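Local coordinates for protein beta-glucanase (Bacteroides thetaiotaomicron, PDB 6EUG) that probably hydrolyses beta-1,3-galactosidic bonds through this family 43 glycoside hydrolase domain, one part of a longer protein, and binds the sugar mimic glucoimidazole in its pocket, at residues G106-R111 / Q134-A139; G100-K105 / P138-V143; G61-A66 / T71-N76; Y229-E232 / L237-A240. One frame throughout, in Å; residues are numbered along the deposited sequence.

Contact 1 of 4, residues G106-R111 / Q134-A139. With GIM (glucoimidazole), chain B.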
loop_
_atom_site.group_PDB
_atom_site.type_symbol
_atom_site.label_atom_id
_atom_site.label_comp_id
_atom_site.label_asym_id
_atom_site.label_seq_id
_atom_site.Cartn_x
_atom_site.Cartn_y
_atom_site.Cartn_z
ATOM N N GLY A 106 19.509 0.190 -8.627
ATOM C CA GLY A 106 19.989 0.014 -7.257
ATOM C C GLY A 106 19.046 0.563 -6.203
ATOM O O GLY A 106 19.151 0.180 -5.032
ATOM N N CYS A 107 18.125 1.460 -6.599
ATOM C CA CYS A 107 17.059 1.923 -5.672
ATOM C C CYS A 107 16.020 0.818 -5.366
ATOM O O CYS A 107 15.861 -0.155 -6.119
ATOM C CB CYS A 107 16.384 3.184 -6.227
ATOM S SG CYS A 107 15.192 2.853 -7.550
ATOM N N ILE A 108 15.309 0.959 -4.241
ATOM C CA ILE A 108 14.198 0.053 -3.897
ATOM C C ILE A 108 12.880 0.707 -4.344
ATOM O O ILE A 108 12.650 1.880 -4.044
ATOM C CB ILE A 108 14.184 -0.210 -2.369
ATOM C CG1 ILE A 108 15.386 -1.089 -1.966
ATOM C CG2 ILE A 108 12.886 -0.799 -1.861
ATOM C CD1 ILE A 108 15.628 -1.083 -0.469
ATOM N N MET A 109 12.059 -0.054 -5.060
ATOM C CA MET A 109 10.750 0.375 -5.529
ATOM C C MET A 109 9.741 -0.686 -5.087
ATOM O O MET A 109 9.795 -1.826 -5.572
ATOM C CB MET A 109 10.787 0.474 -7.054
ATOM C CG MET A 109 11.717 1.560 -7.585
ATOM S SD MET A 109 11.768 1.429 -9.368
ATOM C CE MET A 109 11.510 3.105 -9.927
ATOM N N GLU A 110 8.845 -0.315 -4.155
ATOM C CA GLU A 110 7.849 -1.231 -3.555
ATOM C C GLU A 110 6.404 -0.708 -3.548
ATOM O O GLU A 110 6.151 0.508 -3.564
ATOM C CB GLU A 110 8.242 -1.623 -2.119
ATOM C CG GLU A 110 9.512 -2.463 -2.069
ATOM C CD GLU A 110 9.986 -2.856 -0.675
ATOM O OE1 GLU A 110 9.363 -2.451 0.350
ATOM O OE2 GLU A 110 11.042 -3.558 -0.599
ATOM N N ARG A 111 5.485 -1.666 -3.586
ATOM C CA ARG A 111 4.067 -1.433 -3.368
ATOM C C ARG A 111 3.462 -0.367 -4.277
ATOM O O ARG A 111 2.701 0.488 -3.832
ATOM C CB ARG A 111 3.779 -1.213 -1.868
ATOM C CG ARG A 111 4.049 -2.440 -1.009
ATOM C CD ARG A 111 3.566 -2.345 0.448
ATOM N NE ARG A 111 3.952 -3.557 1.181
ATOM C CZ ARG A 111 3.308 -4.731 1.139
ATOM N NH1 ARG A 111 2.162 -4.878 0.497
ATOM N NH2 ARG A 111 3.788 -5.792 1.809
ATOM N N GLN A 134 21.155 3.513 0.481
ATOM C CA GLN A 134 20.737 4.075 1.769
ATOM C C GLN A 134 19.845 3.150 2.609
ATOM O O GLN A 134 19.244 3.588 3.598
ATOM C CB GLN A 134 20.092 5.477 1.559
ATOM C CG GLN A 134 21.030 6.417 0.817
ATOM C CD GLN A 134 20.671 7.887 0.937
ATOM O OE1 GLN A 134 20.269 8.368 1.995
ATOM N NE2 GLN A 134 20.830 8.619 -0.161
ATOM N N GLY A 135 19.780 1.863 2.261
ATOM C CA GLY A 135 18.924 0.908 2.991
ATOM C C GLY A 135 17.447 1.338 2.942
ATOM O O GLY A 135 16.952 1.751 1.908
ATOM N N TYR A 136 16.756 1.254 4.067
ATOM C CA TYR A 136 15.377 1.774 4.188
ATOM C C TYR A 136 15.309 3.134 4.968
ATOM O O TYR A 136 14.244 3.554 5.428
ATOM C CB TYR A 136 14.448 0.694 4.809
ATOM C CG TYR A 136 14.042 -0.438 3.860
ATOM C CD1 TYR A 136 14.831 -1.572 3.722
ATOM C CD2 TYR A 136 12.851 -0.384 3.132
ATOM C CE1 TYR A 136 14.479 -2.614 2.865
ATOM C CE2 TYR A 136 12.493 -1.416 2.263
ATOM C CZ TYR A 136 13.310 -2.548 2.144
ATOM O OH TYR A 136 13.003 -3.603 1.296
ATOM N N GLY A 137 16.436 3.821 5.096
ATOM C CA GLY A 137 16.506 5.129 5.742
ATOM C C GLY A 137 15.625 6.242 5.179
ATOM O O GLY A 137 14.887 6.858 5.927
ATOM N N PRO A 138 15.722 6.531 3.863
ATOM C CA PRO A 138 15.000 7.695 3.328
ATOM C C PRO A 138 13.469 7.745 3.514
ATOM O O PRO A 138 12.915 8.832 3.649
ATOM C CB PRO A 138 15.409 7.711 1.840
ATOM C CG PRO A 138 16.763 7.067 1.842
ATOM C CD PRO A 138 16.697 5.995 2.899
ATOM N N ALA A 139 12.790 6.588 3.442
ATOM C CA ALA A 139 11.360 6.462 3.683
ATOM C C ALA A 139 10.539 7.450 2.874
ATOM O O ALA A 139 9.810 8.278 3.445
ATOM C CB ALA A 139 11.059 6.570 5.191
HETATM C C1 GIM B . 7.841 -5.265 4.919
HETATM C C2 GIM B . 6.973 -4.663 3.883
HETATM N N10 GIM B . 9.039 -5.840 4.711
HETATM C C3 GIM B . 7.437 -5.121 2.488
HETATM C C4 GIM B . 8.989 -5.021 2.408
HETATM C C5 GIM B . 9.644 -6.030 3.364
HETATM C C6 GIM B . 11.166 -5.914 3.410
HETATM C C7 GIM B . 8.605 -5.884 6.885
HETATM C C8 GIM B . 9.521 -6.246 5.917
HETATM N N1 GIM B . 7.574 -5.282 6.249
HETATM O O3 GIM B . 6.869 -4.287 1.467
HETATM O O2 GIM B . 5.587 -4.905 4.248
HETATM O O4 GIM B . 9.501 -3.690 2.675
HETATM O O6 GIM B . 11.556 -4.693 4.031
#

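Contact 2 of 4, residues G100-K105 / P138-V143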
loop_
_atom_site.group_PDB
_atom_site.type_symbol
_atom_site.label_atom_id
_atom_site.label_comp_id
_atom_site.label_asym_id
_atom_site.label_seq_id
_atom_site.Cartn_x
_atom_site.Cartn_y
_atom_site.Cartn_z
ATOM N N GLY A 100 23.040 9.208 -10.172
ATOM C CA GLY A 100 22.501 10.029 -9.098
ATOM C C GLY A 100 21.010 10.326 -9.110
ATOM O O GLY A 100 20.534 11.060 -8.253
ATOM N N HIS A 101 20.279 9.770 -10.070
ATOM C CA HIS A 101 18.810 9.983 -10.202
ATOM C C HIS A 101 18.077 9.302 -9.040
ATOM O O HIS A 101 18.524 8.244 -8.552
ATOM C CB HIS A 101 18.307 9.425 -11.529
ATOM C CG HIS A 101 16.945 9.907 -11.918
ATOM N ND1 HIS A 101 15.786 9.290 -11.502
ATOM C CD2 HIS A 101 16.558 10.942 -12.708
ATOM C CE1 HIS A 101 14.743 9.935 -12.001
ATOM N NE2 HIS A 101 15.184 10.933 -12.752
ATOM N N ASP A 102 16.951 9.870 -8.619
ATOM C CA ASP A 102 16.193 9.312 -7.485
ATOM C C ASP A 102 15.822 7.838 -7.742
ATOM O O ASP A 102 15.842 7.035 -6.804
ATOM C CB ASP A 102 14.881 10.111 -7.210
ATOM C CG ASP A 102 15.098 11.432 -6.455
ATOM O OD1 ASP A 102 16.270 11.818 -6.161
ATOM O OD2 ASP A 102 14.048 12.106 -6.157
ATOM N N ILE A 103 15.465 7.481 -8.978
ATOM C CA ILE A 103 15.132 6.066 -9.309
ATOM C C ILE A 103 16.214 5.318 -10.100
ATOM O O ILE A 103 15.925 4.369 -10.858
ATOM C CB ILE A 103 13.726 5.900 -9.936
ATOM C CG1 ILE A 103 13.552 6.673 -11.241
ATOM C CG2 ILE A 103 12.661 6.316 -8.918
ATOM C CD1 ILE A 103 12.368 6.189 -12.066
ATOM N N GLU A 104 17.469 5.711 -9.903
ATOM C CA GLU A 104 18.594 5.012 -10.532
ATOM C C GLU A 104 18.632 3.541 -10.133
ATOM O O GLU A 104 18.240 3.175 -8.992
ATOM C CB GLU A 104 19.921 5.704 -10.215
ATOM C CG GLU A 104 20.424 5.620 -8.796
ATOM C CD GLU A 104 21.723 6.388 -8.640
ATOM O OE1 GLU A 104 21.762 7.201 -7.683
ATOM O OE2 GLU A 104 22.655 6.208 -9.508
ATOM N N LYS A 105 19.088 2.699 -11.063
ATOM C CA LYS A 105 19.232 1.261 -10.782
ATOM C C LYS A 105 20.028 1.066 -9.479
ATOM O O LYS A 105 21.088 1.704 -9.270
ATOM C CB LYS A 105 19.914 0.507 -11.936
ATOM C CG LYS A 105 19.742 -1.009 -11.878
ATOM C CD LYS A 105 20.593 -1.725 -12.897
ATOM C CE LYS A 105 20.896 -3.156 -12.453
ATOM N NZ LYS A 105 19.964 -4.042 -13.153
ATOM N N PRO A 138 15.722 6.531 3.863
ATOM C CA PRO A 138 15.000 7.695 3.328
ATOM C C PRO A 138 13.469 7.745 3.514
ATOM O O PRO A 138 12.915 8.832 3.649
ATOM C CB PRO A 138 15.409 7.711 1.840
ATOM C CG PRO A 138 16.763 7.067 1.842
ATOM C CD PRO A 138 16.697 5.995 2.899
ATOM N N ALA A 139 12.790 6.588 3.442
ATOM C CA ALA A 139 11.360 6.462 3.683
ATOM C C ALA A 139 10.539 7.450 2.874
ATOM O O ALA A 139 9.810 8.278 3.445
ATOM C CB ALA A 139 11.059 6.570 5.191
ATOM N N ARG A 140 10.671 7.361 1.540
ATOM C CA ARG A 140 9.995 8.281 0.625
ATOM C C ARG A 140 8.804 7.664 -0.148
ATOM O O ARG A 140 8.699 6.421 -0.327
ATOM C CB ARG A 140 10.982 8.813 -0.410
ATOM C CG ARG A 140 12.134 9.670 0.127
ATOM C CD ARG A 140 12.956 10.270 -1.013
ATOM N NE ARG A 140 13.969 11.202 -0.511
ATOM C CZ ARG A 140 14.648 12.065 -1.253
ATOM N NH1 ARG A 140 14.417 12.190 -2.553
ATOM N NH2 ARG A 140 15.573 12.827 -0.685
ATOM N N ALA A 141 7.904 8.558 -0.577
ATOM C CA ALA A 141 6.940 8.234 -1.618
ATOM C C ALA A 141 7.376 8.918 -2.900
ATOM O O ALA A 141 7.842 10.052 -2.871
ATOM C CB ALA A 141 5.533 8.669 -1.248
ATOM N N ALA A 142 7.197 8.222 -4.005
ATOM C CA ALA A 142 7.474 8.775 -5.351
ATOM C C ALA A 142 6.219 8.809 -6.227
ATOM O O ALA A 142 5.358 7.953 -6.081
ATOM C CB ALA A 142 8.547 7.958 -6.021
ATOM N N VAL A 143 6.187 9.730 -7.206
ATOM C CA VAL A 143 5.046 9.867 -8.111
ATOM C C VAL A 143 5.536 9.956 -9.574
ATOM O O VAL A 143 6.575 10.551 -9.874
ATOM C CB VAL A 143 4.138 11.062 -7.721
ATOM C CG1 VAL A 143 4.803 12.395 -7.925
ATOM C CG2 VAL A 143 2.819 11.048 -8.491
HETATM O O HOH W 1 16.150 13.764 -4.248
#

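Contact 3 of 4, residues G61-A66 / T71-N76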
loop_
_atom_site.group_PDB
_atom_site.type_symbol
_atom_site.label_atom_id
_atom_site.label_comp_id
_atom_site.label_asym_id
_atom_site.label_seq_id
_atom_site.Cartn_x
_atom_site.Cartn_y
_atom_site.Cartn_z
ATOM N N GLY A 61 2.856 -4.275 -10.365
ATOM C CA GLY A 61 3.531 -4.775 -9.160
ATOM C C GLY A 61 5.056 -4.725 -9.289
ATOM O O GLY A 61 5.612 -4.374 -10.363
ATOM N N GLU A 62 5.720 -5.111 -8.199
ATOM C CA GLU A 62 7.202 -5.178 -8.117
ATOM C C GLU A 62 7.728 -6.314 -8.996
ATOM O O GLU A 62 7.198 -7.455 -8.938
ATOM C CB GLU A 62 7.614 -5.474 -6.688
ATOM C CG GLU A 62 7.106 -4.506 -5.643
ATOM C CD GLU A 62 6.997 -5.101 -4.246
ATOM O OE1 GLU A 62 6.545 -4.365 -3.344
ATOM O OE2 GLU A 62 7.386 -6.293 -4.044
ATOM N N HIS A 63 8.715 -6.014 -9.850
ATOM C CA HIS A 63 9.492 -7.050 -10.510
ATOM C C HIS A 63 10.602 -7.484 -9.525
ATOM O O HIS A 63 11.489 -6.696 -9.194
ATOM C CB HIS A 63 10.075 -6.515 -11.833
ATOM C CG HIS A 63 10.843 -7.514 -12.607
ATOM N ND1 HIS A 63 12.039 -8.040 -12.162
ATOM C CD2 HIS A 63 10.641 -8.021 -13.850
ATOM C CE1 HIS A 63 12.521 -8.848 -13.090
ATOM N NE2 HIS A 63 11.682 -8.880 -14.108
ATOM N N ARG A 64 10.481 -8.698 -8.989
ATOM C CA ARG A 64 11.413 -9.205 -8.009
ATOM C C ARG A 64 12.421 -10.156 -8.647
ATOM O O ARG A 64 12.070 -10.908 -9.562
ATOM C CB ARG A 64 10.700 -9.923 -6.841
ATOM C CG ARG A 64 9.900 -9.020 -5.895
ATOM C CD ARG A 64 10.780 -8.142 -5.020
ATOM N NE ARG A 64 9.986 -7.401 -4.046
ATOM C CZ ARG A 64 10.456 -6.865 -2.919
ATOM N NH1 ARG A 64 9.628 -6.229 -2.099
ATOM N NH2 ARG A 64 11.741 -6.992 -2.577
ATOM N N PRO A 65 13.646 -10.207 -8.079
ATOM C CA PRO A 65 14.691 -11.118 -8.509
ATOM C C PRO A 65 14.534 -12.546 -7.919
ATOM O O PRO A 65 13.862 -12.735 -6.889
ATOM C CB PRO A 65 15.951 -10.413 -7.994
ATOM C CG PRO A 65 15.549 -9.783 -6.744
ATOM C CD PRO A 65 14.142 -9.281 -7.029
ATOM N N ALA A 66 15.165 -13.536 -8.561
ATOM C CA ALA A 66 15.184 -14.930 -8.086
ATOM C C ALA A 66 16.146 -15.118 -6.930
ATOM O O ALA A 66 15.968 -16.050 -6.140
ATOM C CB ALA A 66 15.548 -15.892 -9.215
ATOM N N THR A 71 14.870 -4.808 -6.749
ATOM C CA THR A 71 14.562 -4.977 -8.159
ATOM C C THR A 71 15.765 -4.673 -9.043
ATOM O O THR A 71 16.541 -3.709 -8.788
ATOM C CB THR A 71 13.324 -4.135 -8.606
ATOM O OG1 THR A 71 12.895 -4.540 -9.930
ATOM C CG2 THR A 71 13.620 -2.635 -8.598
ATOM N N GLU A 72 15.872 -5.461 -10.110
ATOM C CA GLU A 72 16.756 -5.177 -11.232
ATOM C C GLU A 72 16.116 -4.291 -12.335
ATOM O O GLU A 72 16.834 -3.826 -13.267
ATOM C CB GLU A 72 17.260 -6.494 -11.858
ATOM C CG GLU A 72 18.221 -7.310 -11.001
ATOM C CD GLU A 72 19.684 -6.905 -11.099
ATOM O OE1 GLU A 72 20.450 -7.201 -10.158
ATOM O OE2 GLU A 72 20.102 -6.305 -12.111
ATOM N N LYS A 73 14.781 -4.101 -12.281
ATOM C CA LYS A 73 14.027 -3.574 -13.412
ATOM C C LYS A 73 13.045 -2.443 -13.129
ATOM O O LYS A 73 12.964 -1.515 -13.946
ATOM C CB LYS A 73 13.241 -4.701 -14.112
ATOM C CG LYS A 73 14.107 -5.840 -14.634
ATOM C CD LYS A 73 14.947 -5.474 -15.847
ATOM C CE LYS A 73 15.943 -6.597 -16.160
ATOM N NZ LYS A 73 16.765 -6.201 -17.331
ATOM N N GLY A 74 12.319 -2.508 -11.996
ATOM C CA GLY A 74 11.248 -1.524 -11.677
ATOM C C GLY A 74 9.878 -2.154 -11.469
ATOM O O GLY A 74 9.748 -3.201 -10.773
ATOM N N ILE A 75 8.854 -1.471 -11.991
ATOM C CA ILE A 75 7.446 -1.836 -11.802
ATOM C C ILE A 75 6.898 -2.488 -13.080
ATOM O O ILE A 75 6.902 -1.863 -14.167
ATOM C CB ILE A 75 6.617 -0.584 -11.442
ATOM C CG1 ILE A 75 7.155 0.129 -10.165
ATOM C CG2 ILE A 75 5.125 -0.922 -11.346
ATOM C CD1 ILE A 75 7.329 -0.767 -8.931
ATOM N N ASN A 76 6.421 -3.720 -12.942
ATOM C CA ASN A 76 5.918 -4.557 -14.057
ATOM C C ASN A 76 4.414 -4.351 -14.232
ATOM O O ASN A 76 3.737 -3.953 -13.268
ATOM C CB ASN A 76 6.228 -6.041 -13.719
ATOM C CG ASN A 76 6.641 -6.891 -14.911
ATOM O OD1 ASN A 76 6.808 -6.413 -16.038
ATOM N ND2 ASN A 76 6.870 -8.179 -14.643
HETATM O O HOH W 2 14.320 -7.845 -10.382
#

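Contact 4 of 4, residues Y229-E232 / L237-A240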
loop_
_atom_site.group_PDB
_atom_site.type_symbol
_atom_site.label_atom_id
_atom_site.label_comp_id
_atom_site.label_asym_id
_atom_site.label_seq_id
_atom_site.Cartn_x
_atom_site.Cartn_y
_atom_site.Cartn_z
ATOM N N TYR A 229 -0.390 5.631 4.303
ATOM C CA TYR A 229 0.977 5.074 4.470
ATOM C C TYR A 229 1.422 4.831 5.905
ATOM O O TYR A 229 0.951 5.497 6.823
ATOM C CB TYR A 229 2.007 5.974 3.739
ATOM C CG TYR A 229 1.945 7.440 4.214
ATOM C CD1 TYR A 229 0.991 8.341 3.680
ATOM C CD2 TYR A 229 2.774 7.913 5.259
ATOM C CE1 TYR A 229 0.916 9.643 4.139
ATOM C CE2 TYR A 229 2.702 9.217 5.714
ATOM C CZ TYR A 229 1.737 10.075 5.193
ATOM O OH TYR A 229 1.637 11.359 5.682
ATOM N N SER A 230 2.356 3.882 6.069
ATOM C CA SER A 230 2.994 3.625 7.345
ATOM C C SER A 230 4.084 4.704 7.561
ATOM O O SER A 230 4.962 4.896 6.721
ATOM C CB SER A 230 3.581 2.207 7.390
ATOM O OG SER A 230 2.582 1.219 7.147
ATOM N N SER A 231 4.002 5.398 8.689
ATOM C CA SER A 231 4.849 6.580 9.002
ATOM C C SER A 231 5.507 6.471 10.396
ATOM O O SER A 231 5.327 5.475 11.092
ATOM C CB SER A 231 3.978 7.851 8.954
ATOM O OG SER A 231 4.745 9.056 8.870
ATOM N N GLU A 232 6.271 7.492 10.812
ATOM C CA GLU A 232 6.838 7.527 12.159
ATOM C C GLU A 232 7.614 6.213 12.507
ATOM O O GLU A 232 7.303 5.510 13.483
ATOM C CB GLU A 232 5.704 7.809 13.171
ATOM C CG GLU A 232 4.856 9.041 12.879
ATOM C CD GLU A 232 3.678 9.284 13.817
ATOM O OE1 GLU A 232 3.710 8.861 15.029
ATOM O OE2 GLU A 232 2.647 9.870 13.331
ATOM N N LEU A 237 -0.058 4.889 11.327
ATOM C CA LEU A 237 -0.595 5.118 9.966
ATOM C C LEU A 237 -0.952 6.599 9.780
ATOM O O LEU A 237 -1.437 7.235 10.716
ATOM C CB LEU A 237 -1.860 4.326 9.699
ATOM C CG LEU A 237 -1.731 2.835 9.450
ATOM C CD1 LEU A 237 -3.119 2.239 9.494
ATOM C CD2 LEU A 237 -1.060 2.569 8.096
ATOM N N GLN A 238 -0.696 7.129 8.573
ATOM C CA GLN A 238 -1.180 8.470 8.199
ATOM C C GLN A 238 -2.007 8.419 6.913
ATOM O O GLN A 238 -1.770 7.544 6.057
ATOM C CB GLN A 238 -0.027 9.494 8.126
ATOM C CG GLN A 238 0.625 9.779 9.480
ATOM C CD GLN A 238 1.810 10.745 9.420
ATOM O OE1 GLN A 238 2.095 11.319 8.352
ATOM N NE2 GLN A 238 2.530 10.916 10.561
ATOM N N ILE A 239 -3.019 9.314 6.818
ATOM C CA ILE A 239 -3.908 9.436 5.650
ATOM C C ILE A 239 -3.842 10.885 5.212
ATOM O O ILE A 239 -4.216 11.759 6.003
ATOM C CB ILE A 239 -5.370 9.070 5.976
ATOM C CG1 ILE A 239 -5.431 7.663 6.592
ATOM C CG2 ILE A 239 -6.252 9.188 4.733
ATOM C CD1 ILE A 239 -6.835 7.150 6.914
ATOM N N ALA A 240 -3.363 11.112 3.978
ATOM C CA ALA A 240 -3.088 12.462 3.426
ATOM C C ALA A 240 -3.873 12.724 2.132
ATOM O O ALA A 240 -3.785 11.958 1.164
ATOM C CB ALA A 240 -1.601 12.630 3.165
#

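Contact 1 of 4, residues G106-R111 / Q134-A139
Glu110 and Tyr136 both carry CG anti to their own carbonyl carbon (chi1 -66° and -76°), and these torsions bring carboxylate and phenol together beside the sugar pocket. The Glu110 chain runs on extended, and its two oxygens reach different partners, OE2 the phenol and OE1 the ligand. Tyr136 OH donates to Glu110 OE2 at 2.7 Å. It comes from the syn side of the carboxylate, 23° out of its plane. The other oxygen serves the ligand: glucoimidazole O4 donates to Glu110 OE1 at 2.6 Å. Ligand O3 gives the same oxygen a longer bond of 3.3 Å. Held at OE2 by the tyrosine and at OE1 by the sugar hydroxyls, the carboxylate has little freedom to rotate. Arg111 extends alongside, and its NH2 donates to ligand O2 at 3.2 Å. Its NE makes only a weak bond to O3. Ile108 supports the phenol from one face, with CD1 4.0 Å from the centroid of the Tyr136 ring in a CH-pi contact. Asp214 and Gln320 also hydrogen-bond the ligand. The site matches the central pocket of the five-bladed beta-propeller of family 43. Glu110 and Arg111 lie on strand 108-117, an edge strand of its four-stranded sheet. Tyr136 sits in a type II' turn between strands 122-130 and 140-146 of that sheet, where its carbonyl is held by Arg213.

Contact 2 of 4, residues G100-K105 / P138-V143
Asp102 faces Arg140 across the surface, and its side chain can be followed outward from CB. CB leaves the backbone toward the strand that carries Arg140. CG lies anti to the carbonyl carbon (chi1 -78°), which turns the carboxylate to the arginine. Asp102 CG is 4.0 Å from Arg140 NH1. OD1 takes a hydrogen bond of 2.7 Å from a water, and the same water accepts from Arg140 NH1 at 2.9 Å. OD2 comes nearer to the arginine, but the salt bridge from Asp102 OD2 to Arg140 NH1 is long, at 3.6 Å. OD2 meets the guanidinium at its edge, near its plane, while the carboxylate itself is turned 82° from that plane. The two ions are therefore joined through go-betweens more than by direct grip. The water is one. The hydroxyl of Ser158 is the other, and it is hydrogen-bonded to both OD2 and NH1.

The base of Asp102 is set by a type I turn from His101 to Glu104. Glu104 N closes it on the carbonyl of His101. Ile103 N also donates to His101 ND1 at 3.1 Å, which ties the imidazole to the turn. The contact links the loop between strands 87-94 and 108-117 to the start of strand 140-146. Strand 154-159 lies beside it and supplies Ser158. From the same strand, the ring of Phe155 meets the His101 ring with planes about 70° apart.

Contact 3 of 4, residues G61-A66 / T71-N76
Thr71 opens the second segment with a hydroxyl that reaches back to the first: OG1 donates to His63 O at 2.7 Å, in the carbonyl plane. Its OG1 stands anti to the backbone N (chi1 -168°), and this also turns it to its own loop. There it accepts from Lys73 N, an ST turn, and from Gly74 N, an ST motif. Three bonds thus grip this one buried oxygen. Next, Glu72 N donates to a water that also lies 2.9 Å from His63 ND1, at the edge of the imidazole. Lys73 lies side by side with His63. Its CG sits over the centre of one ring face, 3.8 Å from the centroid of the His63 ring, in a CH-pi contact, while its amine leads away. At Gly74 the strand begins, and its carbonyl takes His63 N at 3.1 Å. Ile75 forms a non-hydrogen-bonded pair with Glu62. Its CA also makes a CH contact of 3.4 Å to Gly61 O. Asn76 pairs with Gly61 through two backbone bonds, and its ND2 turns to the carbonyl of Asn44.

On the face of Ile75, Glu62 OE2 takes NE and NH1 of Arg64 from one side of its plane. Glu62 OE1 receives Arg111 N of the ligand pocket. The contact is the end of the hairpin of strands 56-62 and 74-80, the middle pair of a four-stranded antiparallel sheet. Strand 87-94 flanks it and lays Ile91 against His63, Lys73 and Asn76, while strand 108-117 packs on Glu62 and Ile75.

Contact 4 of 4, residues Y229-E232 / L237-A240
Tyr229 and Gln238 are directly paired on neighbouring strands, and their side chains run obliquely over one another with ring and amide planes 69° apart. Tyr229 takes the rarer torsion with CG between the backbone N and the carbonyl carbon (chi1 56°). This lays the ring across Gln238, whose backbone carbonyl O sits over one ring face, toward the rim. The phenol then ends beside the amide. Tyr229 OH donates to Gln238 OE1 at 2.7 Å, in the carbonyl plane and on a lone pair. The other half of the amide turns to Glu232. Gln238 NE2 donates to Glu232 OE2 at 3.0 Å and meets its anti lone pair. Two bonds at its two ends, and a third from NE2 to Gln210, fix the flip of this buried amide. Ser231 CB packs against Gln238 CD at 3.6 Å, and its hydroxyl bonds the carbonyl of Met211. Ala240 CB meets the edge of the Tyr229 ring, 4.0 Å from CE1.

The short strand segments run at 126° to each other, yet keep antiparallel pairing. Tyr229 and Gln238 form a hydrogen-bonded pair with two bonds of 2.9 Å, Tyr229 N to Gln238 O and Gln238 N to Tyr229 O. Ser230 and Leu237 follow as a non-hydrogen-bonded pair on the other face. There Ser230 OG bonds Glu263. This hairpin, strands 225-231 and 236-242, forms the middle of a four-stranded antiparallel sheet consistent with one propeller blade. Glu232 OE1 is hydrogen-bonded to Thr236 and forms a salt bridge with Arg255 of strand 252-256, which lies next to 236-242. Helix 200-205 packs on Glu232.

Overall arrangement
Contacts 3 and 4 are buried hairpins, each joining the two middle strands of its own sheet, and they lie on opposite sides of the chain's centre. Both have antiparallel backbone bonds; contact 3 adds a threonine hydroxyl, contact 4 a glutamine amide bonded at both ends. Contact 2 is a surface contact made by charges, water and a serine. Contact 1 is partly buried and is the one that bonds glucoimidazole. It shares Pro138 and Ala139 with contact 2, and the two reach the same sheet, with Ile103 packing on Met109. Contact 3 meets contact 1 where Glu62 OE1 accepts from Arg111 N, and is tied to contact 2 by Lys105 and Glu72.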